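PDB 6VOW: multicopper oxidase from Pseudomonas thermotolerans, which probably oxidises phenolic, laccase-type substrates and passes the electrons through its copper centres to dioxygen, which is reduced to water. Local coordinates for residues A130-Y135 / P152-E157; A245-P250 / G265-L270; H38-I43 / E70-Q75; D77-R82 / F125-A130. All coordinates share one frame; numbering follows the deposited sequence. Where two conformers were deposited one is given.

Contact 1 (A130-Y135 / P152-E157); sequences AGNFWY and PLVVEE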
loop_
_atom_site.group_PDB
_atom_site.type_symbol
_atom_site.label_atom_id
_atom_site.label_comp_id
_atom_site.label_asym_id
_atom_site.label_seq_id
_atom_site.Cartn_x
_atom_site.Cartn_y
_atom_site.Cartn_z
ATOM N N ALA A 130 12.377 -3.814 6.529
ATOM C CA ALA A 130 11.622 -3.229 7.608
ATOM C C ALA A 130 10.807 -2.148 7.022
ATOM O O ALA A 130 11.146 -1.580 5.978
ATOM C CB ALA A 130 12.537 -2.647 8.652
ATOM N N GLY A 131 9.726 -1.898 7.708
ATOM C CA GLY A 131 8.828 -0.863 7.410
ATOM C C GLY A 131 7.420 -1.313 7.249
ATOM O O GLY A 131 7.007 -2.334 7.799
ATOM N N ASN A 132 6.674 -0.490 6.532
ATOM C CA ASN A 132 5.198 -0.536 6.457
ATOM C C ASN A 132 4.796 -1.180 5.200
ATOM O O ASN A 132 5.180 -0.669 4.134
ATOM C CB ASN A 132 4.664 0.919 6.417
ATOM C CG ASN A 132 5.020 1.648 7.683
ATOM O OD1 ASN A 132 4.828 1.104 8.799
ATOM N ND2 ASN A 132 5.549 2.853 7.551
ATOM N N PHE A 133 4.025 -2.253 5.303
ATOM C CA PHE A 133 3.584 -2.933 4.086
ATOM C C PHE A 133 2.131 -3.108 4.350
ATOM O O PHE A 133 1.583 -2.621 5.395
ATOM C CB PHE A 133 4.383 -4.260 3.876
ATOM C CG PHE A 133 5.794 -4.008 3.699
ATOM C CD1 PHE A 133 6.259 -3.538 2.538
ATOM C CD2 PHE A 133 6.632 -4.021 4.806
ATOM C CE1 PHE A 133 7.589 -3.193 2.396
ATOM C CE2 PHE A 133 7.931 -3.639 4.713
ATOM C CZ PHE A 133 8.432 -3.251 3.482
ATOM N N TRP A 134 1.486 -3.789 3.437
ATOM C CA TRP A 134 0.078 -4.200 3.727
ATOM C C TRP A 134 -0.253 -5.422 2.940
ATOM O O TRP A 134 0.534 -5.887 2.085
ATOM C CB TRP A 134 -0.956 -3.060 3.443
ATOM C CG TRP A 134 -1.024 -2.528 2.071
ATOM C CD1 TRP A 134 -0.033 -1.998 1.340
ATOM C CD2 TRP A 134 -2.187 -2.495 1.270
ATOM N NE1 TRP A 134 -0.515 -1.628 0.133
ATOM C CE2 TRP A 134 -1.856 -1.893 0.091
ATOM C CE3 TRP A 134 -3.498 -2.871 1.486
ATOM C CZ2 TRP A 134 -2.762 -1.731 -0.925
ATOM C CZ3 TRP A 134 -4.414 -2.662 0.513
ATOM C CH2 TRP A 134 -4.059 -2.055 -0.673
ATOM N N TYR A 135 -1.441 -5.901 3.173
ATOM C CA TYR A 135 -1.902 -7.122 2.553
ATOM C C TYR A 135 -3.363 -7.006 2.155
ATOM O O TYR A 135 -4.195 -6.390 2.849
ATOM C CB TYR A 135 -1.673 -8.283 3.548
ATOM C CG TYR A 135 -2.476 -8.219 4.827
ATOM C CD1 TYR A 135 -3.665 -8.897 4.914
ATOM C CD2 TYR A 135 -2.017 -7.558 5.956
ATOM C CE1 TYR A 135 -4.437 -8.891 6.053
ATOM C CE2 TYR A 135 -2.782 -7.572 7.133
ATOM C CZ TYR A 135 -4.007 -8.256 7.137
ATOM O OH TYR A 135 -4.845 -8.301 8.200
ATOM N N PRO A 152 -2.904 -3.682 7.607
ATOM C CA PRO A 152 -1.504 -3.270 7.724
ATOM C C PRO A 152 -0.569 -4.432 8.127
ATOM O O PRO A 152 -0.984 -5.277 8.968
ATOM C CB PRO A 152 -1.541 -2.194 8.856
ATOM C CG PRO A 152 -2.778 -2.414 9.598
ATOM C CD PRO A 152 -3.592 -3.504 8.869
ATOM N N LEU A 153 0.633 -4.465 7.521
ATOM C CA LEU A 153 1.794 -5.325 7.926
ATOM C C LEU A 153 3.005 -4.490 8.277
ATOM O O LEU A 153 3.500 -3.732 7.447
ATOM C CB LEU A 153 2.192 -6.253 6.809
ATOM C CG LEU A 153 3.418 -7.129 6.933
ATOM C CD1 LEU A 153 3.340 -7.928 8.198
ATOM C CD2 LEU A 153 3.569 -8.013 5.716
ATOM N N VAL A 154 3.435 -4.540 9.535
ATOM C CA VAL A 154 4.672 -3.861 9.989
ATOM C C VAL A 154 5.805 -4.865 10.096
ATOM O O VAL A 154 5.648 -5.872 10.787
ATOM C CB VAL A 154 4.474 -3.175 11.362
ATOM C CG1 VAL A 154 5.724 -2.482 11.811
ATOM C CG2 VAL A 154 3.368 -2.125 11.289
ATOM N N VAL A 155 6.916 -4.614 9.401
ATOM C CA VAL A 155 8.132 -5.311 9.602
ATOM C C VAL A 155 9.036 -4.403 10.436
ATOM O O VAL A 155 9.482 -3.372 9.956
ATOM C CB VAL A 155 8.755 -5.755 8.264
ATOM C CG1 VAL A 155 10.063 -6.557 8.510
ATOM C CG2 VAL A 155 7.739 -6.646 7.493
ATOM N N GLU A 156 9.186 -4.742 11.739
ATOM C CA GLU A 156 10.014 -4.027 12.629
ATOM C C GLU A 156 11.491 -4.016 12.138
ATOM O O GLU A 156 12.003 -4.982 11.525
ATOM C CB GLU A 156 9.858 -4.589 14.045
ATOM C CG GLU A 156 8.460 -4.273 14.622
ATOM C CD GLU A 156 8.153 -4.886 15.986
ATOM O OE1 GLU A 156 9.149 -5.287 16.608
ATOM O OE2 GLU A 156 6.956 -4.957 16.426
ATOM N N GLU A 157 12.171 -2.897 12.339
ATOM C CA GLU A 157 13.656 -2.836 12.025
ATOM C C GLU A 157 14.432 -3.905 12.880
ATOM O O GLU A 157 14.034 -4.248 13.996
ATOM C CB GLU A 157 14.270 -1.471 12.327
ATOM C CG GLU A 157 13.786 -0.295 11.455
ATOM C CD GLU A 157 12.299 0.087 11.749
ATOM O OE1 GLU A 157 11.793 0.060 12.947
ATOM O OE2 GLU A 157 11.618 0.415 10.759
#

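Contact 2 (A245-P250 / G265-L270); sequences ALDGHP and GMRIDL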
loop_
_atom_site.group_PDB
_atom_site.type_symbol
_atom_site.label_atom_id
_atom_site.label_comp_id
_atom_site.label_asym_id
_atom_site.label_seq_id
_atom_site.Cartn_x
_atom_site.Cartn_y
_atom_site.Cartn_z
ATOM N N ALA A 245 10.253 7.496 6.006
ATOM C CA ALA A 245 10.195 6.422 5.030
ATOM C C ALA A 245 8.963 6.481 4.184
ATOM O O ALA A 245 7.885 6.855 4.662
ATOM C CB ALA A 245 10.183 5.087 5.729
ATOM N N LEU A 246 9.122 5.990 2.964
ATOM C CA LEU A 246 8.019 5.942 1.954
ATOM C C LEU A 246 7.897 4.557 1.343
ATOM O O LEU A 246 8.906 3.989 0.766
ATOM C CB LEU A 246 8.261 6.939 0.856
ATOM C CG LEU A 246 8.807 8.298 1.191
ATOM C CD1 LEU A 246 9.209 9.047 -0.113
ATOM C CD2 LEU A 246 7.803 9.058 2.040
ATOM N N ASP A 247 6.690 3.997 1.510
ATOM C CA ASP A 247 6.323 2.731 0.899
ATOM C C ASP A 247 7.322 1.667 1.398
ATOM O O ASP A 247 7.892 0.903 0.643
ATOM C CB ASP A 247 6.308 2.907 -0.623
ATOM C CG ASP A 247 5.484 4.160 -1.054
ATOM O OD1 ASP A 247 4.353 4.307 -0.623
ATOM O OD2 ASP A 247 6.012 5.041 -1.753
ATOM N N GLY A 248 7.500 1.669 2.710
ATOM C CA GLY A 248 8.365 0.694 3.445
ATOM C C GLY A 248 9.876 0.819 3.251
ATOM O O GLY A 248 10.621 -0.137 3.508
ATOM N N HIS A 249 10.361 1.974 2.781
ATOM C CA HIS A 249 11.796 2.159 2.563
ATOM C C HIS A 249 12.292 3.499 3.069
ATOM O O HIS A 249 11.750 4.544 2.706
ATOM C CB HIS A 249 12.114 1.999 1.137
ATOM C CG HIS A 249 11.869 0.630 0.681
ATOM N ND1 HIS A 249 12.788 -0.385 0.811
ATOM C CD2 HIS A 249 10.746 0.070 0.211
ATOM C CE1 HIS A 249 12.250 -1.503 0.357
ATOM N NE2 HIS A 249 11.008 -1.245 -0.008
ATOM N N PRO A 250 13.274 3.473 3.969
ATOM C CA PRO A 250 13.758 4.675 4.618
ATOM C C PRO A 250 14.243 5.777 3.701
ATOM O O PRO A 250 14.689 5.489 2.618
ATOM C CB PRO A 250 14.939 4.140 5.401
ATOM C CG PRO A 250 14.406 2.781 5.856
ATOM C CD PRO A 250 13.845 2.260 4.590
ATOM N N GLY A 265 -2.485 2.283 -1.603
ATOM C CA GLY A 265 -1.393 1.337 -1.399
ATOM C C GLY A 265 -0.038 1.909 -1.052
ATOM O O GLY A 265 0.953 1.170 -0.954
ATOM N N MET A 266 0.014 3.215 -0.826
ATOM C CA MET A 266 1.196 3.853 -0.335
ATOM C C MET A 266 1.187 4.001 1.145
ATOM O O MET A 266 0.178 4.049 1.804
ATOM C CB MET A 266 1.382 5.226 -0.993
ATOM C CG MET A 266 1.644 5.077 -2.492
ATOM S SD MET A 266 1.625 6.690 -3.292
ATOM C CE MET A 266 3.228 7.358 -2.991
ATOM N N ARG A 267 2.376 4.096 1.673
ATOM C CA ARG A 267 2.537 4.249 3.110
ATOM C C ARG A 267 3.644 5.220 3.371
ATOM O O ARG A 267 4.530 5.428 2.555
ATOM C CB ARG A 267 2.948 2.884 3.683
ATOM C CG ARG A 267 1.985 1.752 3.475
ATOM C CD ARG A 267 2.246 0.972 2.211
ATOM N NE ARG A 267 3.553 0.272 2.127
ATOM C CZ ARG A 267 4.141 -0.010 0.975
ATOM N NH1 ARG A 267 3.618 0.409 -0.173
ATOM N NH2 ARG A 267 5.293 -0.628 0.956
ATOM N N ILE A 268 3.641 5.761 4.561
ATOM C CA ILE A 268 4.723 6.589 5.018
ATOM C C ILE A 268 4.890 6.370 6.497
ATOM O O ILE A 268 3.947 6.037 7.229
ATOM C CB ILE A 268 4.461 8.133 4.809
ATOM C CG1 ILE A 268 3.169 8.676 5.490
ATOM C CG2 ILE A 268 4.397 8.442 3.340
ATOM C CD1 ILE A 268 3.009 10.159 5.254
ATOM N N ASP A 269 6.092 6.651 6.940
ATOM C CA ASP A 269 6.320 6.868 8.380
ATOM C C ASP A 269 6.513 8.345 8.479
ATOM O O ASP A 269 7.395 8.908 7.816
ATOM C CB ASP A 269 7.597 6.250 8.828
ATOM C CG ASP A 269 7.498 4.752 9.018
ATOM O OD1 ASP A 269 6.566 4.291 9.701
ATOM O OD2 ASP A 269 8.400 4.046 8.517
ATOM N N LEU A 270 5.707 8.935 9.334
ATOM C CA LEU A 270 5.609 10.322 9.484
ATOM C C LEU A 270 5.957 10.504 10.944
ATOM O O LEU A 270 5.176 10.076 11.810
ATOM C CB LEU A 270 4.174 10.786 9.113
ATOM C CG LEU A 270 3.967 12.293 9.308
ATOM C CD1 LEU A 270 5.082 13.110 8.695
ATOM C CD2 LEU A 270 2.662 12.807 8.809
HETATM O O HOH W 1 4.301 6.824 0.173
#

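Contact 3 (H38-I43 / E70-Q75); sequences HDYELI and ELRCRQ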
loop_
_atom_site.group_PDB
_atom_site.type_symbol
_atom_site.label_atom_id
_atom_site.label_comp_id
_atom_site.label_asym_id
_atom_site.label_seq_id
_atom_site.Cartn_x
_atom_site.Cartn_y
_atom_site.Cartn_z
ATOM N N HIS A 38 7.277 -15.719 13.115
ATOM C CA HIS A 38 6.120 -15.043 13.656
ATOM C C HIS A 38 4.945 -15.753 13.054
ATOM O O HIS A 38 4.720 -15.659 11.843
ATOM C CB HIS A 38 6.142 -13.591 13.211
ATOM C CG HIS A 38 7.397 -12.885 13.535
ATOM N ND1 HIS A 38 7.424 -11.881 14.456
ATOM C CD2 HIS A 38 8.674 -13.033 13.101
ATOM C CE1 HIS A 38 8.657 -11.429 14.576
ATOM N NE2 HIS A 38 9.438 -12.123 13.783
ATOM N N ASP A 39 4.314 -16.620 13.849
ATOM C CA ASP A 39 3.072 -17.337 13.486
ATOM C C ASP A 39 1.769 -16.580 13.753
ATOM O O ASP A 39 1.513 -16.014 14.848
ATOM C CB ASP A 39 2.950 -18.751 14.131
ATOM C CG ASP A 39 3.801 -19.740 13.432
ATOM O OD1 ASP A 39 3.385 -20.156 12.363
ATOM O OD2 ASP A 39 4.921 -20.061 13.832
ATOM N N TYR A 40 0.962 -16.594 12.695
ATOM C CA TYR A 40 -0.344 -16.015 12.678
ATOM C C TYR A 40 -1.289 -16.997 11.971
ATOM O O TYR A 40 -0.882 -17.697 11.031
ATOM C CB TYR A 40 -0.320 -14.699 11.907
ATOM C CG TYR A 40 0.347 -13.536 12.566
ATOM C CD1 TYR A 40 -0.307 -12.813 13.517
ATOM C CD2 TYR A 40 1.637 -13.178 12.259
ATOM C CE1 TYR A 40 0.274 -11.726 14.115
ATOM C CE2 TYR A 40 2.224 -12.106 12.849
ATOM C CZ TYR A 40 1.531 -11.416 13.808
ATOM O OH TYR A 40 2.041 -10.331 14.401
ATOM N N GLU A 41 -2.496 -17.109 12.523
ATOM C CA GLU A 41 -3.666 -17.712 11.873
ATOM C C GLU A 41 -4.544 -16.529 11.492
ATOM O O GLU A 41 -5.034 -15.811 12.407
ATOM C CB GLU A 41 -4.443 -18.599 12.845
ATOM C CG GLU A 41 -5.590 -19.313 12.159
ATOM C CD GLU A 41 -6.524 -20.099 13.056
ATOM O OE1 GLU A 41 -7.128 -19.574 14.002
ATOM O OE2 GLU A 41 -6.705 -21.262 12.762
ATOM N N LEU A 42 -4.732 -16.326 10.177
ATOM C CA LEU A 42 -5.478 -15.174 9.676
ATOM C C LEU A 42 -6.710 -15.670 8.943
ATOM O O LEU A 42 -6.589 -16.387 7.950
ATOM C CB LEU A 42 -4.659 -14.313 8.737
ATOM C CG LEU A 42 -5.315 -12.959 8.403
ATOM C CD1 LEU A 42 -5.642 -12.169 9.666
ATOM C CD2 LEU A 42 -4.470 -12.097 7.513
ATOM N N ILE A 43 -7.893 -15.260 9.404
ATOM C CA ILE A 43 -9.193 -15.673 8.807
ATOM C C ILE A 43 -9.915 -14.460 8.119
ATOM O O ILE A 43 -10.189 -13.458 8.768
ATOM C CB ILE A 43 -10.074 -16.213 9.941
ATOM C CG1 ILE A 43 -9.490 -17.481 10.564
ATOM C CG2 ILE A 43 -11.450 -16.500 9.471
ATOM C CD1 ILE A 43 -10.158 -17.856 11.873
ATOM N N GLU A 70 -3.621 -6.001 12.493
ATOM C CA GLU A 70 -2.219 -5.640 12.192
ATOM C C GLU A 70 -1.288 -6.896 12.237
ATOM O O GLU A 70 -1.261 -7.584 13.156
ATOM C CB GLU A 70 -1.644 -4.437 13.001
ATOM C CG GLU A 70 -0.317 -3.956 12.319
ATOM C CD GLU A 70 0.293 -2.631 12.839
ATOM O OE1 GLU A 70 1.375 -2.737 13.424
ATOM O OE2 GLU A 70 -0.215 -1.493 12.627
ATOM N N LEU A 71 -0.651 -7.238 11.155
ATOM C CA LEU A 71 0.380 -8.279 11.237
ATOM C C LEU A 71 1.759 -7.667 11.542
ATOM O O LEU A 71 2.183 -6.635 10.895
ATOM C CB LEU A 71 0.417 -9.111 9.983
ATOM C CG LEU A 71 -0.411 -10.387 9.910
ATOM C CD1 LEU A 71 -1.808 -10.241 10.239
ATOM C CD2 LEU A 71 -0.366 -10.931 8.507
ATOM N N ARG A 72 2.461 -8.233 12.524
ATOM C CA ARG A 72 3.872 -7.738 12.765
ATOM C C ARG A 72 4.868 -8.828 12.538
ATOM O O ARG A 72 4.593 -9.992 12.925
ATOM C CB ARG A 72 4.155 -7.333 14.190
ATOM C CG ARG A 72 3.202 -6.429 14.841
ATOM C CD ARG A 72 3.374 -5.037 14.371
ATOM N NE ARG A 72 4.503 -4.364 14.973
ATOM C CZ ARG A 72 4.536 -3.058 15.248
ATOM N NH1 ARG A 72 3.522 -2.209 15.012
ATOM N NH2 ARG A 72 5.622 -2.605 15.764
ATOM N N CYS A 73 5.986 -8.448 11.905
ATOM C CA CYS A 73 7.146 -9.288 11.830
ATOM C C CYS A 73 8.373 -8.443 12.166
ATOM O O CYS A 73 8.265 -7.265 12.580
ATOM C CB CYS A 73 7.294 -9.919 10.447
ATOM S SG CYS A 73 8.379 -11.467 10.363
ATOM N N ARG A 74 9.557 -9.040 12.077
ATOM C CA ARG A 74 10.793 -8.346 12.454
ATOM C C ARG A 74 11.641 -8.659 11.327
ATOM O O ARG A 74 11.495 -9.767 10.778
ATOM C CB ARG A 74 11.334 -8.951 13.776
ATOM C CG ARG A 74 12.809 -8.769 14.111
ATOM C CD ARG A 74 12.991 -7.687 15.136
ATOM N NE ARG A 74 12.106 -7.911 16.276
ATOM C CZ ARG A 74 11.727 -6.968 17.138
ATOM N NH1 ARG A 74 12.126 -5.702 17.002
ATOM N NH2 ARG A 74 10.920 -7.279 18.143
ATOM N N GLN A 75 12.442 -7.682 10.907
ATOM C CA GLN A 75 13.288 -7.824 9.758
ATOM C C GLN A 75 14.278 -8.932 9.941
ATOM O O GLN A 75 14.946 -8.965 10.949
ATOM C CB GLN A 75 14.043 -6.512 9.562
ATOM C CG GLN A 75 14.971 -6.445 8.377
ATOM C CD GLN A 75 15.599 -5.098 8.299
ATOM O OE1 GLN A 75 15.733 -4.417 9.307
ATOM N NE2 GLN A 75 15.973 -4.687 7.106
HETATM O O HOH W 2 0.291 -8.756 15.360
#

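Contact 4 (D77-R82 / F125-A130); sequences DWLRVR and FKTEDA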
loop_
_atom_site.group_PDB
_atom_site.type_symbol
_atom_site.label_atom_id
_atom_site.label_comp_id
_atom_site.label_asym_id
_atom_site.label_seq_id
_atom_site.Cartn_x
_atom_site.Cartn_y
_atom_site.Cartn_z
ATOM N N ASP A 77 13.340 -12.038 9.999
ATOM C CA ASP A 77 12.591 -13.194 10.481
ATOM C C ASP A 77 11.581 -13.721 9.460
ATOM O O ASP A 77 11.378 -13.105 8.399
ATOM C CB ASP A 77 11.868 -12.837 11.765
ATOM C CG ASP A 77 12.788 -12.412 12.865
ATOM O OD1 ASP A 77 14.020 -12.540 12.722
ATOM O OD2 ASP A 77 12.221 -12.015 13.894
ATOM N N TRP A 78 11.001 -14.886 9.774
ATOM C CA TRP A 78 9.976 -15.582 8.951
ATOM C C TRP A 78 8.671 -15.163 9.422
ATOM O O TRP A 78 8.453 -15.101 10.638
ATOM C CB TRP A 78 10.008 -17.114 9.029
ATOM C CG TRP A 78 11.158 -17.752 8.342
ATOM C CD1 TRP A 78 12.331 -18.047 8.912
ATOM C CD2 TRP A 78 11.254 -18.202 7.000
ATOM N NE1 TRP A 78 13.183 -18.590 8.019
ATOM C CE2 TRP A 78 12.538 -18.735 6.836
ATOM C CE3 TRP A 78 10.395 -18.198 5.910
ATOM C CZ2 TRP A 78 12.982 -19.257 5.627
ATOM C CZ3 TRP A 78 10.824 -18.705 4.747
ATOM C CH2 TRP A 78 12.100 -19.232 4.594
ATOM N N LEU A 79 7.799 -14.840 8.441
ATOM C CA LEU A 79 6.427 -14.510 8.701
ATOM C C LEU A 79 5.712 -15.726 8.241
ATOM O O LEU A 79 5.929 -16.079 7.092
ATOM C CB LEU A 79 5.965 -13.283 7.851
ATOM C CG LEU A 79 4.496 -12.960 8.032
ATOM C CD1 LEU A 79 4.200 -12.897 9.468
ATOM C CD2 LEU A 79 4.172 -11.608 7.442
ATOM N N ARG A 80 4.864 -16.320 9.091
ATOM C CA ARG A 80 4.112 -17.551 8.743
ATOM C C ARG A 80 2.679 -17.306 9.048
ATOM O O ARG A 80 2.304 -17.012 10.201
ATOM C CB ARG A 80 4.616 -18.754 9.549
ATOM C CG ARG A 80 4.071 -20.115 9.109
ATOM C CD ARG A 80 4.986 -21.283 9.505
ATOM N NE ARG A 80 5.101 -21.414 10.961
ATOM C CZ ARG A 80 5.979 -22.209 11.553
ATOM N NH1 ARG A 80 6.794 -22.911 10.842
ATOM N NH2 ARG A 80 6.045 -22.275 12.852
ATOM N N VAL A 81 1.865 -17.343 8.002
ATOM C CA VAL A 81 0.458 -17.011 8.172
ATOM C C VAL A 81 -0.341 -18.128 7.568
ATOM O O VAL A 81 -0.266 -18.382 6.375
ATOM C CB VAL A 81 0.051 -15.720 7.480
ATOM C CG1 VAL A 81 -1.456 -15.526 7.739
ATOM C CG2 VAL A 81 0.897 -14.570 8.012
ATOM N N ARG A 82 -1.068 -18.795 8.446
ATOM C CA ARG A 82 -2.072 -19.790 8.101
ATOM C C ARG A 82 -3.315 -18.990 7.732
ATOM O O ARG A 82 -4.047 -18.519 8.602
ATOM C CB ARG A 82 -2.259 -20.727 9.305
ATOM C CG ARG A 82 -3.470 -21.626 9.315
ATOM C CD ARG A 82 -3.386 -22.628 8.239
ATOM N NE ARG A 82 -2.365 -23.680 8.442
ATOM C CZ ARG A 82 -2.535 -24.795 9.133
ATOM N NH1 ARG A 82 -3.645 -25.035 9.826
ATOM N NH2 ARG A 82 -1.550 -25.659 9.155
ATOM N N PHE A 125 7.266 -16.534 4.525
ATOM C CA PHE A 125 8.371 -15.892 3.785
ATOM C C PHE A 125 9.141 -15.068 4.790
ATOM O O PHE A 125 8.649 -14.784 5.910
ATOM C CB PHE A 125 7.841 -15.007 2.663
ATOM C CG PHE A 125 6.737 -14.078 3.125
ATOM C CD1 PHE A 125 5.400 -14.488 3.136
ATOM C CD2 PHE A 125 7.013 -12.770 3.606
ATOM C CE1 PHE A 125 4.390 -13.615 3.562
ATOM C CE2 PHE A 125 5.972 -11.917 4.002
ATOM C CZ PHE A 125 4.677 -12.351 3.960
ATOM N N LYS A 126 10.381 -14.802 4.453
ATOM C CA LYS A 126 11.210 -13.946 5.279
ATOM C C LYS A 126 10.886 -12.523 4.826
ATOM O O LYS A 126 10.712 -12.248 3.625
ATOM C CB LYS A 126 12.729 -14.247 5.074
ATOM C CG LYS A 126 13.216 -15.648 5.393
ATOM C CD LYS A 126 14.731 -15.800 5.133
ATOM C CE LYS A 126 15.569 -15.206 6.254
ATOM N NZ LYS A 126 15.279 -15.867 7.562
ATOM N N THR A 127 10.800 -11.640 5.826
ATOM C CA THR A 127 10.681 -10.222 5.680
ATOM C C THR A 127 12.031 -9.570 5.910
ATOM O O THR A 127 12.420 -9.358 7.058
ATOM C CB THR A 127 9.648 -9.731 6.698
ATOM O OG1 THR A 127 10.065 -10.099 8.023
ATOM C CG2 THR A 127 8.286 -10.370 6.459
ATOM N N GLU A 128 12.795 -9.345 4.847
ATOM C CA GLU A 128 14.080 -8.725 4.885
ATOM C C GLU A 128 14.061 -7.195 4.893
ATOM O O GLU A 128 15.158 -6.613 5.056
ATOM C CB GLU A 128 14.953 -9.167 3.682
ATOM C CG GLU A 128 15.135 -10.692 3.549
ATOM C CD GLU A 128 16.081 -11.325 4.576
ATOM O OE1 GLU A 128 16.630 -10.626 5.449
ATOM O OE2 GLU A 128 16.301 -12.538 4.513
ATOM N N ASP A 129 12.875 -6.577 4.677
ATOM C CA ASP A 129 12.724 -5.128 4.654
ATOM C C ASP A 129 11.851 -4.740 5.763
ATOM O O ASP A 129 10.744 -5.296 5.968
ATOM C CB ASP A 129 12.089 -4.632 3.389
ATOM C CG ASP A 129 12.881 -5.002 2.145
ATOM O OD1 ASP A 129 14.111 -5.122 2.165
ATOM O OD2 ASP A 129 12.265 -5.243 1.133
ATOM N N ALA A 130 12.377 -3.814 6.529
ATOM C CA ALA A 130 11.622 -3.229 7.608
ATOM C C ALA A 130 10.807 -2.148 7.022
ATOM O O ALA A 130 11.146 -1.580 5.978
ATOM C CB ALA A 130 12.537 -2.647 8.652
#

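Contact 1 (A130-Y135 / P152-E157)
V155 and F133 meet across two antiparallel strands of the first cupredoxin-like domain, 131-135 and 152-156, whose backbones are laced by four hydrogen bonds in the pairs G131 with V155 and F133 with L153. On V155, CB lies 3.9 Å from G131 O. CG1, anti to the backbone N (chi1 -178°), reaches back to A130 CA at 3.8 Å, while CG2 comes to 3.9 Å from F133 CD2. A branched valine thus fills both directions, its second methyl meeting the CD2 corner of the phenylalanine ring obliquely. Glycine suits position 131, whose phi of 126° brings one side of CA up against the carbonyl oxygen of A130. G131 N donates to V155 O at 2.7 Å, in the carbonyl plane. Farther along, the Y135 ring turns its edge to P152 O, with CE2 3.4 Å from that oxygen, while its hydroxyl is bonded to the backbone oxygen of V69. W134 lines the Cu-O-Cu pocket and swings its indole away from strand 152-156. With inter-strand N-H and C=O groups satisfied, F133, L153 and V155 apolar on one face and the N132 amide bonded to D269 and R222 on the other, the backbone beside the copper pocket is probably held rigid.

Contact 2 (A245-P250 / G265-L270)
The R267 guanidinium lies flat against the backbone of D247, whose CA sits 3.4 Å above its plane and over its centre. In that plane, at the edge, G265 O accepts a bond from R267 NH1 at 2.9 Å. Bends at chi2 (91°) and chi3 fold the arginine chain back here, where a flat cation is suited because its rim can bond while its face packs. R267 NE is hydrogen-bonded to N132 O, and NH2 forms a salt bridge with D413. The carboxylate of D247 faces the neighbouring strand: OD1 takes the R267 N-H at 3.0 Å on its anti side, and OD2 is bonded to the T412 hydroxyl. D247 N in turn donates to R267 O at 2.8 Å. This exchange prolongs an antiparallel ladder, A245 with D269 and L246 with I268, at the two-residue type I' turn of the beta-hairpin joining strands 240-246 and 249-255 of the middle cupredoxin-like domain. G248, with positive phi, suits the turn, and R267 NH2 lies 3.6 Å from its N. Water 1 donates to D247 OD1 (2.6 Å) and R267 O, linking both strands. On the aliphatic face, L246 CD2 touches I268 CG2 at 3.7 Å beside Y260.

Contact 3 (H38-I43 / E70-Q75)
Y40 and H38 reach from strand 37-49 to strand 71-74, which belongs to the other sheet of a cupredoxin-like beta sandwich, so side chains rather than a backbone ladder join the segments. Their axes run nearly antiparallel, at 164°, and approach no closer than 7.8 Å, too far for direct pairing.

Face contacts come first. L71 CG stands over the centre of the Y40 ring, 4.1 Å from its centroid and 7° off the normal, a CH-pi contact in which the leucine and the tyrosine run past one another head to tail. The H38 imidazole offers a face to C73: the sulfur SG is 3.6 Å from the ring centroid, and C73 CA lies over the same ring. With chi1 at -160° the sulfur is turned opposite the C73 nitrogen, which carries it to the imidazole. A small, polarisable cysteine suits this spot, where the ring presses close to the backbone.

Apolar packing continues deeper, with L42 CD2 4.2 Å from L71 CD1; leucine suits this interior, which V81 and Y135 also line.

Polar contacts form the third group. H38 NE2 is bonded to D77, an anchor that probably steadies the ring's rotation. R72 NH1 forms a salt bridge with E70 OE1, in the guanidinium plane, and R72 also pairs with E156 and E166, so arginine gathers several carboxylates here. A tyrosine suits position 40 because its ring packs while its hydroxyl bonds: Y40 OH accepts the R72 backbone N-H at 2.8 Å and lies 2.5 Å from water 2, which donates to E70 O.

Contact 4 (D77-R82 / F125-A130)
K126 lies across the indole of W78, its CG 3.5 Å from the centroid of the six-membered ring and nearly on the ring normal. Bends at chi3 (79°) and chi4 set NZ above and beyond the rim of the five-membered ring on its NE1 side, an off-centre cation-pi contact at 4.0 Å. Lysine suits the place because its methylenes pack on the indole while its ammonium binds G76 O. On the opposite face of the sheet, L79 and F125 run alongside each other in the same direction. L79 CB sits over a face of the phenyl ring, towards its rim, and L79 CD2 touches F125 CZ at 3.6 Å; both apolar residues suit this interior.

Behind these side chains, the backbone sets the spacing: L79 N donates to F125 O at 2.7 Å, almost straight, and F125 N returns a bond to L79 O. T127 N meets D77 O at 3.0 Å, continuing the row of backbone bonds.

Further out, W78 packs on T37 of strand 37-49, and F125 meets W95. Strand 78-85 thus runs between strands 37-49 and 120-126 in one sheet of the first cupredoxin-like domain, L79 and T127 facing C73, L153 and V155 of the other.

From the N terminus, contact 3 closes a loop of 26 residues and joins the two sheets of the first domain. Contact 4 follows, closing 42 residues within the sheet that holds strands 37-49 and 78-85; R80 pairs with D39 between these contacts. A130 then passes the chain on to contact 1, which closes 16 residues in the facing sheet, where V154 N bonds to L71 O of contact 3. Contact 2 closes 14 residues far later, in the middle domain, yet N132 of contact 1 bonds to R267 and D269 there, tying the domains together beside the coppers. All four loops follow in series, none enclosing or crossing another.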